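Vascular protein tyrosine phosphatase 1 (Rattus norvegicus, PDB 3I36) probably hydrolyses phosphotyrosine on protein substrates through the cytoplasmic catalytic domain of this receptor-type phosphatase, the part held in this chain. Local coordinates at residues L143-Q149 with H204-D210; L179-T183 with L219-F223; T253-I257 with Q292-L296. All blocks are in the same frame, centred on the assembly; numbering follows the deposited sequence. Where two conformers were deposited one is given.

In the fold
All three contacts lie in one protein tyrosine phosphatase domain, a mixed beta-sheet flanked by helices. Contact 3 is wholly buried and almost entirely apolar, helix 249-267 against helix 290-305. Contact 2 is only partly buried: an indole at the start of strand 182-191 lies on helix 218-231, near the surface. Contact 1 is largely buried but polar, a loop meeting the end of a strand and the loop after it, beside the probable substrate site, through hydrogen bonds and water. Contacts 1 and 2 share the sheet, where strands 196-205 and 182-191 are neighbours, and His-204 bonds to Thr-183. Helix 218-231 joins the set, since Leu-220 reaches Ile-257 and Phe-295 of contact 3.

Contact 1: L143-Q149 with H204-D210; sequences LTKCVEQ and HFTSWPD
Leu-143 and Phe-205 close the packed end of this contact, with CD2 of the leucine resting on CB of Phe-205 at 3.7 Å. Beside this apolar pair a polar bond is built into the interior. The imidazole of His-204 turns its edge to the backbone of Thr-144, and NE2 donates to Thr-144 O across 2.6 Å; the bond is short but bent (146° at the hydrogen). A chi1 of -168°, with CG anti to the backbone N, carries the ring there. Thr-206 CG2 covers one imidazole face and ND1 pairs with Arg-185, so both ring nitrogens are used and the ring's rotation is fixed: a histidine suits a place with a partner at each end.

The other half is wet. Lys-145, long enough to span the gap, bends at its last torsion (chi4 61°) and sets NZ 2.7 Å from Thr-206 O, nearly in line with the carbonyl. Waters 1, 2 and 3 also lie within bonding distance of the ammonium, more acceptors than its three protons can serve at once. Water 2 passes on to Trp-208 O, and water 3 donates to Asp-210 OD1 through a very short contact. Because NZ of Lys-145 and Asp-210 OD1 are 4.3 Å apart, the charges meet through solvent rather than as a salt bridge. Trp-208, Pro-209 and Asp-210 are the motif that names the family's WPD loop, whose aspartate probably binds substrate. Glu-148 OE2 accepts Lys-145 N at 3.1 Å, folding its loop back on itself, while OE1 makes a salt bridge with Arg-250, a probable phosphate ligand.

Strand 139-142 leads into the first loop beside strand 196-205, joined by a backbone bond between Met-142 and Phe-205. Phe-205 and Trp-208 lean on Leu-220 of helix 218-231, and Leu-143 on Phe-254 of helix 249-267.

Contact 2: L179-T183 with L219-F223; sequences LPEWT and LLINF
Leu-219 meets two residues of the opposite segment at once. Its CD2 lies 3.8 Å from CG of Glu-181, using the aliphatic part of that acid, and its CB is 4.1 Å from CZ3 of Trp-182. The carbonyl of Leu-219 also comes close to the indole, O to Trp-182 CZ3 at 3.2 Å, while it accepts the helical bond from Phe-223 N. This is how a helix is laid on the sheet of the phosphatase fold: strand 196-205, next to 182-191, runs through the WPD loop into helix 218-231, and the helix returns to cover the strand ends. A turn on, Asn-222 offers only CB, 4.2 Å from Trp-182 CH2, on the solvent side, where a polar amide is at home. Phe-223 carries the most contact on the helix side. Its CB makes a CH-pi contact over the six-membered ring of Trp-182, 4.0 Å from the centroid, and CD1 lies over the same face, 3.6 Å from Trp-182 CD2. The two aromatic planes are inclined at 53°. Glu-181 CB covers the other indole face, so the broad tryptophan is sandwiched. With CG anti to the backbone N (chi1 173°), the phenyl extends past the indole toward the sheet, where it meets Phe-205 edge-to-face.

Contact 3: T253-I257 with Q292-L296; sequences TFIAI and QYVFL
With chi1 near -59°, Thr-253 sets its two branches apart: CG2 lies anti to the backbone N and faces helix 290-305, while OG1 stays beside the N and bonds to Gly-249 O one turn back. Leu-296 turns CG anti to its carbonyl carbon (chi1 -81°), bringing both methyls to the facing helix. Leu-296 CD1 presses on Ala-256 CB at 3.5 Å, and its CD2 on Ile-257 CG1 at 3.4 Å, tighter than usual for carbon pairs; the small alanine lets the leucine come this near. The Thr-253 methyl also reaches the edge of the Phe-295 ring, CG2 to CD2 3.7 Å. Helix 249-267, which starts at the end of the phosphate-binding signature loop, runs side by side with helix 290-305 in the same direction, their segment axes 10.1 Å apart and crossing at -21°. At the upstream end Thr-253 OG1 stands 3.4 Å from Gln-292 CB. An alanine in place of Thr-253 would lose both branches, which is likely to leave Gly-249 O without that bond and a gap beside Phe-295 and Leu-296. The amide of Gln-292 turns to another task: OE1 accepts the backbone N of Gln-288, itself a probable substrate-binding residue.

Contact 1: L143-Q149 with H204-D210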
loop_
_atom_site.group_PDB
_atom_site.type_symbol
_atom_site.label_atom_id
_atom_site.label_comp_id
_atom_site.label_asym_id
_atom_site.label_seq_id
_atom_site.Cartn_x
_atom_site.Cartn_y
_atom_site.Cartn_z
ATOM N N LEU A 143 6.175 -2.874 2.758
ATOM C CA LEU A 143 5.649 -3.929 3.613
ATOM C C LEU A 143 6.223 -5.272 3.260
ATOM O O LEU A 143 5.563 -6.301 3.378
ATOM C CB LEU A 143 4.129 -3.969 3.520
ATOM C CG LEU A 143 3.461 -2.662 3.947
ATOM C CD1 LEU A 143 2.056 -2.588 3.388
ATOM C CD2 LEU A 143 3.453 -2.552 5.466
ATOM N N THR A 144 7.470 -5.258 2.826
ATOM C CA THR A 144 8.134 -6.480 2.457
ATOM C C THR A 144 9.610 -6.321 2.725
ATOM O O THR A 144 10.130 -5.206 2.750
ATOM C CB THR A 144 7.927 -6.792 0.958
ATOM O OG1 THR A 144 8.511 -8.058 0.658
ATOM C CG2 THR A 144 8.570 -5.729 0.096
ATOM N N LYS A 145 10.290 -7.434 2.954
ATOM C CA LYS A 145 11.724 -7.416 2.835
ATOM C C LYS A 145 11.974 -7.498 1.348
ATOM O O LYS A 145 11.114 -7.969 0.604
ATOM C CB LYS A 145 12.334 -8.632 3.516
ATOM C CG LYS A 145 12.074 -8.708 5.008
ATOM C CD LYS A 145 12.939 -9.809 5.621
ATOM C CE LYS A 145 12.627 -10.010 7.085
ATOM N NZ LYS A 145 11.211 -10.410 7.305
ATOM N N CYS A 146 13.144 -7.047 0.915
ATOM C CA CYS A 146 13.531 -7.161 -0.481
ATOM C C CYS A 146 13.572 -8.602 -0.923
ATOM O O CYS A 146 13.296 -8.913 -2.076
ATOM C CB CYS A 146 14.903 -6.543 -0.695
ATOM S SG CYS A 146 14.865 -4.774 -0.532
ATOM N N VAL A 147 13.942 -9.478 0.001
ATOM C CA VAL A 147 14.021 -10.893 -0.286
ATOM C C VAL A 147 13.266 -11.652 0.788
ATOM O O VAL A 147 13.489 -11.446 1.980
ATOM C CB VAL A 147 15.482 -11.365 -0.320
ATOM C CG1 VAL A 147 15.546 -12.886 -0.340
ATOM C CG2 VAL A 147 16.196 -10.760 -1.523
ATOM N N GLU A 148 12.368 -12.533 0.361
ATOM C CA GLU A 148 11.575 -13.330 1.289
ATOM C C GLU A 148 11.540 -14.795 0.869
ATOM O O GLU A 148 10.938 -15.146 -0.146
ATOM C CB GLU A 148 10.151 -12.777 1.388
ATOM C CG GLU A 148 10.072 -11.355 1.917
ATOM C CD GLU A 148 8.728 -11.041 2.545
ATOM O OE1 GLU A 148 7.773 -11.814 2.325
ATOM O OE2 GLU A 148 8.627 -10.019 3.257
ATOM N N GLN A 149 12.272 -15.618 1.609
ATOM C CA GLN A 149 12.349 -17.045 1.327
ATOM C C GLN A 149 13.155 -17.156 0.090
ATOM O O GLN A 149 12.779 -17.658 -0.901
ATOM C CB GLN A 149 10.990 -17.556 1.072
ATOM C CG GLN A 149 10.204 -16.635 0.248
ATOM C CD GLN A 149 8.921 -17.243 -0.140
ATOM O OE1 GLN A 149 7.938 -17.189 0.602
ATOM N NE2 GLN A 149 8.924 -17.895 -1.276
ATOM N N HIS A 204 9.646 1.135 6.637
ATOM C CA HIS A 204 9.918 -0.201 6.173
ATOM C C HIS A 204 9.508 -1.204 7.232
ATOM O O HIS A 204 10.217 -1.417 8.212
ATOM C CB HIS A 204 11.395 -0.366 5.835
ATOM C CG HIS A 204 11.686 -1.624 5.087
ATOM N ND1 HIS A 204 12.914 -1.899 4.532
ATOM C CD2 HIS A 204 10.884 -2.668 4.770
ATOM C CE1 HIS A 204 12.868 -3.075 3.930
ATOM N NE2 HIS A 204 11.644 -3.557 4.051
ATOM N N PHE A 205 8.333 -1.792 7.038
ATOM C CA PHE A 205 7.852 -2.847 7.906
ATOM C C PHE A 205 8.575 -4.106 7.483
ATOM O O PHE A 205 8.315 -4.650 6.413
ATOM C CB PHE A 205 6.364 -3.040 7.705
ATOM C CG PHE A 205 5.711 -3.849 8.779
ATOM C CD1 PHE A 205 5.388 -5.180 8.559
ATOM C CD2 PHE A 205 5.431 -3.282 10.016
ATOM C CE1 PHE A 205 4.779 -5.932 9.549
ATOM C CE2 PHE A 205 4.818 -4.019 11.007
ATOM C CZ PHE A 205 4.491 -5.354 10.774
ATOM N N THR A 206 9.492 -4.568 8.319
ATOM C CA THR A 206 10.348 -5.671 7.920
ATOM C C THR A 206 9.896 -6.982 8.534
ATOM O O THR A 206 10.472 -8.034 8.253
ATOM C CB THR A 206 11.777 -5.428 8.392
ATOM O OG1 THR A 206 11.756 -5.177 9.802
ATOM C CG2 THR A 206 12.370 -4.229 7.683
ATOM N N SER A 207 8.866 -6.921 9.366
ATOM C CA SER A 207 8.533 -8.055 10.211
ATOM C C SER A 207 7.238 -8.765 9.839
ATOM O O SER A 207 6.717 -9.548 10.612
ATOM C CB SER A 207 8.504 -7.630 11.681
ATOM O OG SER A 207 7.582 -6.579 11.888
ATOM N N TRP A 208 6.716 -8.514 8.652
ATOM C CA TRP A 208 5.596 -9.310 8.202
ATOM C C TRP A 208 6.101 -10.741 8.002
ATOM O O TRP A 208 7.142 -10.945 7.382
ATOM C CB TRP A 208 5.068 -8.764 6.885
ATOM C CG TRP A 208 3.696 -9.222 6.586
ATOM C CD1 TRP A 208 3.306 -10.489 6.280
ATOM C CD2 TRP A 208 2.514 -8.417 6.563
ATOM N NE1 TRP A 208 1.949 -10.524 6.065
ATOM C CE2 TRP A 208 1.442 -9.262 6.221
ATOM C CE3 TRP A 208 2.260 -7.058 6.787
ATOM C CZ2 TRP A 208 0.130 -8.796 6.117
ATOM C CZ3 TRP A 208 0.967 -6.597 6.672
ATOM C CH2 TRP A 208 -0.085 -7.464 6.345
ATOM N N PRO A 209 5.362 -11.741 8.513
ATOM C CA PRO A 209 5.894 -13.108 8.434
ATOM C C PRO A 209 6.083 -13.527 6.979
ATOM O O PRO A 209 5.377 -13.042 6.111
ATOM C CB PRO A 209 4.805 -13.953 9.099
ATOM C CG PRO A 209 4.010 -12.981 9.946
ATOM C CD PRO A 209 4.046 -11.692 9.177
ATOM N N ASP A 210 7.034 -14.413 6.717
ATOM C CA ASP A 210 7.278 -14.867 5.359
ATOM C C ASP A 210 6.045 -15.560 4.818
ATOM O O ASP A 210 5.773 -15.517 3.625
ATOM C CB ASP A 210 8.489 -15.796 5.311
ATOM C CG ASP A 210 9.796 -15.039 5.395
ATOM O OD1 ASP A 210 9.780 -13.808 5.177
ATOM O OD2 ASP A 210 10.837 -15.665 5.675
HETATM O O HOH W 1 8.812 -9.501 5.893
HETATM O O HOH W 2 9.691 -12.478 8.052
HETATM O O HOH W 3 11.967 -12.750 5.856
HETATM O O HOH W 4 13.523 -14.280 4.434
#

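Contact 2: L179-T183 with L219-F223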
loop_
_atom_site.group_PDB
_atom_site.type_symbol
_atom_site.label_atom_id
_atom_site.label_comp_id
_atom_site.label_asym_id
_atom_site.label_seq_id
_atom_site.Cartn_x
_atom_site.Cartn_y
_atom_site.Cartn_z
ATOM N N LEU A 179 14.585 -0.952 13.977
ATOM C CA LEU A 179 14.057 -1.734 15.081
ATOM C C LEU A 179 13.833 -3.123 14.515
ATOM O O LEU A 179 13.852 -3.299 13.307
ATOM C CB LEU A 179 12.739 -1.154 15.587
ATOM C CG LEU A 179 12.795 0.237 16.222
ATOM C CD1 LEU A 179 11.414 0.626 16.744
ATOM C CD2 LEU A 179 13.834 0.280 17.342
ATOM N N PRO A 180 13.634 -4.121 15.378
ATOM C CA PRO A 180 13.380 -5.447 14.805
ATOM C C PRO A 180 12.113 -5.442 13.958
ATOM O O PRO A 180 12.054 -6.108 12.927
ATOM C CB PRO A 180 13.192 -6.329 16.043
ATOM C CG PRO A 180 13.964 -5.621 17.129
ATOM C CD PRO A 180 13.777 -4.154 16.844
ATOM N N GLU A 181 11.123 -4.664 14.383
ATOM C CA GLU A 181 9.793 -4.675 13.772
ATOM C C GLU A 181 9.761 -3.914 12.457
ATOM O O GLU A 181 9.088 -4.314 11.513
ATOM C CB GLU A 181 8.771 -4.064 14.734
ATOM C CG GLU A 181 8.548 -4.889 15.995
ATOM C CD GLU A 181 9.707 -4.799 16.981
ATOM O OE1 GLU A 181 10.472 -3.807 16.916
ATOM O OE2 GLU A 181 9.842 -5.713 17.826
ATOM N N TRP A 182 10.477 -2.799 12.416
ATOM C CA TRP A 182 10.529 -1.981 11.219
ATOM C C TRP A 182 11.709 -1.037 11.245
ATOM O O TRP A 182 12.295 -0.747 12.297
ATOM C CB TRP A 182 9.244 -1.169 11.041
ATOM C CG TRP A 182 8.846 -0.367 12.249
ATOM C CD1 TRP A 182 9.418 0.791 12.704
ATOM C CD2 TRP A 182 7.774 -0.664 13.144
ATOM N NE1 TRP A 182 8.763 1.231 13.831
ATOM C CE2 TRP A 182 7.747 0.357 14.118
ATOM C CE3 TRP A 182 6.827 -1.690 13.208
ATOM C CZ2 TRP A 182 6.804 0.380 15.150
ATOM C CZ3 TRP A 182 5.897 -1.668 14.238
ATOM C CH2 TRP A 182 5.896 -0.638 15.195
ATOM N N THR A 183 12.046 -0.557 10.060
ATOM C CA THR A 183 13.110 0.400 9.895
ATOM C C THR A 183 12.504 1.632 9.276
ATOM O O THR A 183 11.670 1.543 8.383
ATOM C CB THR A 183 14.189 -0.163 8.975
ATOM O OG1 THR A 183 14.810 -1.266 9.634
ATOM C CG2 THR A 183 15.230 0.911 8.619
ATOM N N LEU A 219 1.403 -4.418 16.267
ATOM C CA LEU A 219 2.612 -3.865 15.680
ATOM C C LEU A 219 2.299 -3.169 14.366
ATOM O O LEU A 219 2.762 -2.053 14.120
ATOM C CB LEU A 219 3.673 -4.939 15.473
ATOM C CG LEU A 219 4.280 -5.387 16.806
ATOM C CD1 LEU A 219 5.128 -6.632 16.629
ATOM C CD2 LEU A 219 5.096 -4.245 17.392
ATOM N N LEU A 220 1.514 -3.822 13.514
ATOM C CA LEU A 220 1.172 -3.198 12.255
ATOM C C LEU A 220 0.335 -1.951 12.505
ATOM O O LEU A 220 0.475 -0.946 11.806
ATOM C CB LEU A 220 0.432 -4.170 11.350
ATOM C CG LEU A 220 0.186 -3.685 9.924
ATOM C CD1 LEU A 220 1.506 -3.424 9.208
ATOM C CD2 LEU A 220 -0.614 -4.721 9.184
ATOM N N ILE A 221 -0.543 -2.017 13.501
ATOM C CA ILE A 221 -1.375 -0.864 13.827
ATOM C C ILE A 221 -0.522 0.283 14.373
ATOM O O ILE A 221 -0.706 1.433 13.986
ATOM C CB ILE A 221 -2.493 -1.234 14.809
ATOM C CG1 ILE A 221 -3.548 -2.090 14.104
ATOM C CG2 ILE A 221 -3.115 0.024 15.409
ATOM C CD1 ILE A 221 -4.444 -2.884 15.052
ATOM N N ASN A 222 0.419 -0.029 15.263
ATOM C CA ASN A 222 1.342 0.977 15.766
ATOM C C ASN A 222 2.196 1.564 14.648
ATOM O O ASN A 222 2.494 2.755 14.637
ATOM C CB ASN A 222 2.229 0.382 16.859
ATOM C CG ASN A 222 1.445 0.004 18.098
ATOM O OD1 ASN A 222 0.361 0.535 18.349
ATOM N ND2 ASN A 222 1.993 -0.917 18.884
ATOM N N PHE A 223 2.589 0.709 13.711
ATOM C CA PHE A 223 3.359 1.132 12.552
ATOM C C PHE A 223 2.507 2.092 11.726
ATOM O O PHE A 223 2.982 3.152 11.315
ATOM C CB PHE A 223 3.733 -0.106 11.750
ATOM C CG PHE A 223 4.383 0.168 10.443
ATOM C CD1 PHE A 223 5.740 0.421 10.370
ATOM C CD2 PHE A 223 3.655 0.096 9.267
ATOM C CE1 PHE A 223 6.350 0.616 9.148
ATOM C CE2 PHE A 223 4.265 0.302 8.042
ATOM C CZ PHE A 223 5.621 0.560 7.988
#

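Contact 3: T253-I257 with Q292-L296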
loop_
_atom_site.group_PDB
_atom_site.type_symbol
_atom_site.label_atom_id
_atom_site.label_comp_id
_atom_site.label_asym_id
_atom_site.label_seq_id
_atom_site.Cartn_x
_atom_site.Cartn_y
_atom_site.Cartn_z
ATOM N N THR A 253 -3.918 -4.572 2.704
ATOM C CA THR A 253 -4.224 -4.760 4.110
ATOM C C THR A 253 -3.865 -3.501 4.889
ATOM O O THR A 253 -4.660 -2.994 5.668
ATOM C CB THR A 253 -3.487 -5.992 4.663
ATOM O OG1 THR A 253 -3.886 -7.139 3.908
ATOM C CG2 THR A 253 -3.823 -6.225 6.131
ATOM N N PHE A 254 -2.675 -2.980 4.649
ATOM C CA PHE A 254 -2.254 -1.784 5.343
ATOM C C PHE A 254 -3.196 -0.618 5.026
ATOM O O PHE A 254 -3.638 0.116 5.916
ATOM C CB PHE A 254 -0.844 -1.418 4.936
ATOM C CG PHE A 254 -0.389 -0.121 5.518
ATOM C CD1 PHE A 254 0.173 -0.086 6.780
ATOM C CD2 PHE A 254 -0.568 1.055 4.832
ATOM C CE1 PHE A 254 0.577 1.095 7.340
ATOM C CE2 PHE A 254 -0.168 2.258 5.391
ATOM C CZ PHE A 254 0.414 2.265 6.653
ATOM N N ILE A 255 -3.504 -0.441 3.751
ATOM C CA ILE A 255 -4.360 0.673 3.374
ATOM C C ILE A 255 -5.727 0.518 4.021
ATOM O O ILE A 255 -6.298 1.477 4.569
ATOM C CB ILE A 255 -4.508 0.779 1.864
ATOM C CG1 ILE A 255 -3.182 1.244 1.248
ATOM C CG2 ILE A 255 -5.657 1.750 1.518
ATOM C CD1 ILE A 255 -3.220 1.278 -0.255
ATOM N N ALA A 256 -6.247 -0.702 3.992
ATOM C CA ALA A 256 -7.561 -0.947 4.584
ATOM C C ALA A 256 -7.525 -0.661 6.075
ATOM O O ALA A 256 -8.445 -0.063 6.617
ATOM C CB ALA A 256 -8.011 -2.386 4.328
ATOM N N ILE A 257 -6.458 -1.079 6.749
ATOM C CA ILE A 257 -6.378 -0.854 8.185
ATOM C C ILE A 257 -6.399 0.646 8.457
ATOM O O ILE A 257 -7.055 1.134 9.379
ATOM C CB ILE A 257 -5.057 -1.394 8.731
ATOM C CG1 ILE A 257 -5.091 -2.919 8.783
ATOM C CG2 ILE A 257 -4.766 -0.811 10.107
ATOM C CD1 ILE A 257 -3.720 -3.523 9.072
ATOM N N GLN A 292 -5.595 -12.428 5.117
ATOM C CA GLN A 292 -5.442 -10.987 5.251
ATOM C C GLN A 292 -6.767 -10.325 5.564
ATOM O O GLN A 292 -6.825 -9.415 6.377
ATOM C CB GLN A 292 -4.845 -10.372 3.983
ATOM C CG GLN A 292 -3.379 -10.708 3.843
ATOM C CD GLN A 292 -2.832 -10.379 2.481
ATOM O OE1 GLN A 292 -3.557 -9.916 1.604
ATOM N NE2 GLN A 292 -1.544 -10.629 2.291
ATOM N N TYR A 293 -7.820 -10.762 4.887
ATOM C CA TYR A 293 -9.134 -10.177 5.097
ATOM C C TYR A 293 -9.604 -10.413 6.528
ATOM O O TYR A 293 -10.184 -9.531 7.153
ATOM C CB TYR A 293 -10.133 -10.773 4.119
ATOM C CG TYR A 293 -11.485 -10.105 4.143
ATOM C CD1 TYR A 293 -11.703 -8.929 3.451
ATOM C CD2 TYR A 293 -12.538 -10.646 4.866
ATOM C CE1 TYR A 293 -12.928 -8.311 3.460
ATOM C CE2 TYR A 293 -13.779 -10.039 4.874
ATOM C CZ TYR A 293 -13.962 -8.863 4.170
ATOM O OH TYR A 293 -15.183 -8.236 4.161
ATOM N N VAL A 294 -9.370 -11.614 7.034
ATOM C CA VAL A 294 -9.717 -11.899 8.416
ATOM C C VAL A 294 -8.841 -11.070 9.338
ATOM O O VAL A 294 -9.311 -10.529 10.329
ATOM C CB VAL A 294 -9.577 -13.391 8.744
ATOM C CG1 VAL A 294 -9.801 -13.627 10.242
ATOM C CG2 VAL A 294 -10.567 -14.194 7.911
ATOM N N PHE A 295 -7.559 -10.977 8.996
ATOM C CA PHE A 295 -6.617 -10.151 9.749
ATOM C C PHE A 295 -7.130 -8.727 9.887
ATOM O O PHE A 295 -6.974 -8.106 10.943
ATOM C CB PHE A 295 -5.244 -10.178 9.075
ATOM C CG PHE A 295 -4.190 -9.366 9.780
ATOM C CD1 PHE A 295 -3.528 -9.871 10.894
ATOM C CD2 PHE A 295 -3.841 -8.115 9.309
ATOM C CE1 PHE A 295 -2.541 -9.130 11.524
ATOM C CE2 PHE A 295 -2.870 -7.368 9.932
ATOM C CZ PHE A 295 -2.215 -7.870 11.044
ATOM N N LEU A 296 -7.750 -8.199 8.830
ATOM C CA LEU A 296 -8.301 -6.841 8.896
ATOM C C LEU A 296 -9.375 -6.790 9.932
ATOM O O LEU A 296 -9.470 -5.861 10.732
ATOM C CB LEU A 296 -8.969 -6.463 7.584
ATOM C CG LEU A 296 -8.051 -5.995 6.494
ATOM C CD1 LEU A 296 -8.905 -5.606 5.303
ATOM C CD2 LEU A 296 -7.256 -4.817 7.039
#